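Local coordinates for protein iron-containing alcohol dehydrogenase (Ralstonia eutropha, PDB 3JZD) that probably reduces maleylacetate to 3-oxoadipate with NADH or NADPH, as a homodimeric member of the iron-containing alcohol dehydrogenase family that binds NAD, at residues L269-A274 against N335-E340. Numbering follows the deposited sequence.
Sequences LAYNAA and NPRPIE
Asn272 and Asn335 come from opposite directions and pair their carboxamides through two reciprocal N-H...O bonds, each giving one N-H and taking one in return. ND2 of Asn335 lies 2.7 Å from OD1 of Asn272, and ND2 of Asn272 is 3.1 Å from OD1 of Asn335. The pairing is twisted, with the amide planes 37° apart and both donors tilted from the carbonyl planes they approach. Asparagine suits both places because its short amide carries donor and acceptor side by side. The second N-H of Asn335 ND2 turns back on its own loop, reaching a lone pair of Arg337 O at 2.8 Å, which fixes the rotation of the amide. Asn272 ND2 is also hydrogen-bonded to Tyr184 OH, and Asn335 OD1 to N of Leu241.

The contact lies in the all-helical C-terminal part of the iron-containing alcohol dehydrogenase fold, where the C-terminal part of helix 257-272 meets the loop leading into helix 341-353.

A cation-pi stack forms the second element. With CG anti to the backbone N (chi1 175°) and the chain extended to NE, Arg337 lays its guanidinium over one face of the Tyr271 ring. The planes are 16° apart, and CZ of Arg337 sits 4.0 Å from the ring centroid. The same group binds edge-on to the helix: NH1 donates a nearly straight bond to a lone pair of Tyr271 O at 3.0 Å. A planar cation with in-plane N-H groups can do both at once.

The phenol hydroxyl provides the polar end of this buried ring. Tyr271 OH donates to a lone pair of Pro338 O at 2.7 Å and accepts a weak bond from N of Glu340, the N-cap residue of helix 341-353. Beside the ring, Ile339 CD1 touches CE1 of Tyr271 obliquely at 4.3 Å, while Pro343 and Ile344 of that helix also pack against the tyrosine.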
loop_
_atom_site.group_PDB
_atom_site.type_symbol
_atom_site.label_atom_id
_atom_site.label_comp_id
_atom_site.label_asym_id
_atom_site.label_seq_id
_atom_site.Cartn_x
_atom_site.Cartn_y
_atom_site.Cartn_z
ATOM N N LEU A 269 4.440 -24.374 7.929
ATOM C CA LEU A 269 5.307 -23.442 8.664
ATOM C C LEU A 269 6.366 -24.236 9.442
ATOM O O LEU A 269 7.544 -23.883 9.416
ATOM C CB LEU A 269 4.525 -22.469 9.557
ATOM C CG LEU A 269 3.593 -21.478 8.820
ATOM C CD1 LEU A 269 2.803 -20.674 9.765
ATOM C CD2 LEU A 269 4.349 -20.543 7.850
ATOM N N ALA A 270 5.982 -25.322 10.110
ATOM C CA ALA A 270 6.988 -26.109 10.834
ATOM C C ALA A 270 8.126 -26.586 9.886
ATOM O O ALA A 270 9.318 -26.595 10.267
ATOM C CB ALA A 270 6.356 -27.314 11.562
ATOM N N TYR A 271 7.761 -26.945 8.653
ATOM C CA TYR A 271 8.719 -27.439 7.666
ATOM C C TYR A 271 9.730 -26.336 7.302
ATOM O O TYR A 271 10.922 -26.579 7.189
ATOM C CB TYR A 271 7.965 -27.870 6.412
ATOM C CG TYR A 271 8.805 -28.529 5.373
ATOM C CD1 TYR A 271 9.571 -27.779 4.487
ATOM C CD2 TYR A 271 8.802 -29.923 5.224
ATOM C CE1 TYR A 271 10.343 -28.384 3.495
ATOM C CE2 TYR A 271 9.587 -30.540 4.230
ATOM C CZ TYR A 271 10.337 -29.766 3.372
ATOM O OH TYR A 271 11.118 -30.373 2.426
ATOM N N ASN A 272 9.229 -25.128 7.067
ATOM C CA ASN A 272 10.079 -24.012 6.688
ATOM C C ASN A 272 10.724 -23.194 7.815
ATOM O O ASN A 272 11.653 -22.408 7.538
ATOM C CB ASN A 272 9.272 -23.066 5.789
ATOM C CG ASN A 272 9.141 -23.583 4.362
ATOM O OD1 ASN A 272 9.923 -24.451 3.898
ATOM N ND2 ASN A 272 8.153 -23.055 3.648
ATOM N N ALA A 273 10.303 -23.426 9.061
ATOM C CA ALA A 273 10.679 -22.554 10.190
ATOM C C ALA A 273 12.191 -22.337 10.391
ATOM O O ALA A 273 12.621 -21.195 10.594
ATOM C CB ALA A 273 10.007 -23.036 11.518
ATOM N N ALA A 274 12.974 -23.401 10.339
ATOM C CA ALA A 274 14.413 -23.310 10.552
ATOM C C ALA A 274 15.098 -22.424 9.529
ATOM O O ALA A 274 16.115 -21.792 9.826
ATOM C CB ALA A 274 15.085 -24.717 10.534
ATOM N N ASN A 335 11.481 -22.533 -2.689
ATOM C CA ASN A 335 11.020 -22.587 -1.305
ATOM C C ASN A 335 12.260 -22.339 -0.407
ATOM O O ASN A 335 13.351 -22.650 -0.816
ATOM C CB ASN A 335 10.356 -23.946 -1.010
ATOM C CG ASN A 335 9.695 -23.986 0.350
ATOM O OD1 ASN A 335 8.687 -23.314 0.591
ATOM N ND2 ASN A 335 10.234 -24.799 1.228
ATOM N N PRO A 336 12.099 -21.757 0.792
ATOM C CA PRO A 336 13.292 -21.440 1.634
ATOM C C PRO A 336 14.126 -22.653 2.044
ATOM O O PRO A 336 15.336 -22.523 2.246
ATOM C CB PRO A 336 12.691 -20.778 2.869
ATOM C CG PRO A 336 11.397 -20.193 2.350
ATOM C CD PRO A 336 10.870 -21.185 1.358
ATOM N N ARG A 337 13.452 -23.795 2.210
ATOM C CA ARG A 337 14.087 -25.112 2.496
ATOM C C ARG A 337 13.786 -26.082 1.295
ATOM O O ARG A 337 12.665 -26.091 0.755
ATOM C CB ARG A 337 13.513 -25.648 3.813
ATOM C CG ARG A 337 14.002 -27.054 4.171
ATOM C CD ARG A 337 13.246 -27.623 5.330
ATOM N NE ARG A 337 13.518 -29.052 5.471
ATOM C CZ ARG A 337 12.936 -29.829 6.381
ATOM N NH1 ARG A 337 12.070 -29.319 7.216
ATOM N NH2 ARG A 337 13.238 -31.108 6.482
ATOM N N PRO A 338 14.773 -26.880 0.856
ATOM C CA PRO A 338 14.497 -27.802 -0.279
ATOM C C PRO A 338 13.304 -28.722 -0.043
ATOM O O PRO A 338 13.055 -29.110 1.087
ATOM C CB PRO A 338 15.811 -28.603 -0.431
ATOM C CG PRO A 338 16.856 -27.748 0.182
ATOM C CD PRO A 338 16.192 -26.927 1.262
ATOM N N ILE A 339 12.521 -28.971 -1.096
ATOM C CA ILE A 339 11.366 -29.843 -1.029
ATOM C C ILE A 339 11.959 -31.238 -1.277
ATOM O O ILE A 339 12.542 -31.476 -2.324
ATOM C CB ILE A 339 10.306 -29.457 -2.085
ATOM C CG1 ILE A 339 9.880 -27.974 -1.952
ATOM C CG2 ILE A 339 9.083 -30.323 -1.990
ATOM C CD1 ILE A 339 9.290 -27.552 -0.601
ATOM N N GLU A 340 11.871 -32.124 -0.287
ATOM C CA GLU A 340 12.410 -33.507 -0.362
ATOM C C GLU A 340 11.315 -34.479 0.086
ATOM O O GLU A 340 10.552 -34.179 1.009
ATOM C CB GLU A 340 13.672 -33.644 0.518
ATOM C CG GLU A 340 14.840 -32.671 0.206
ATOM C CD GLU A 340 15.577 -32.944 -1.141
ATOM O OE1 GLU A 340 15.253 -33.929 -1.856
ATOM O OE2 GLU A 340 16.504 -32.166 -1.476
#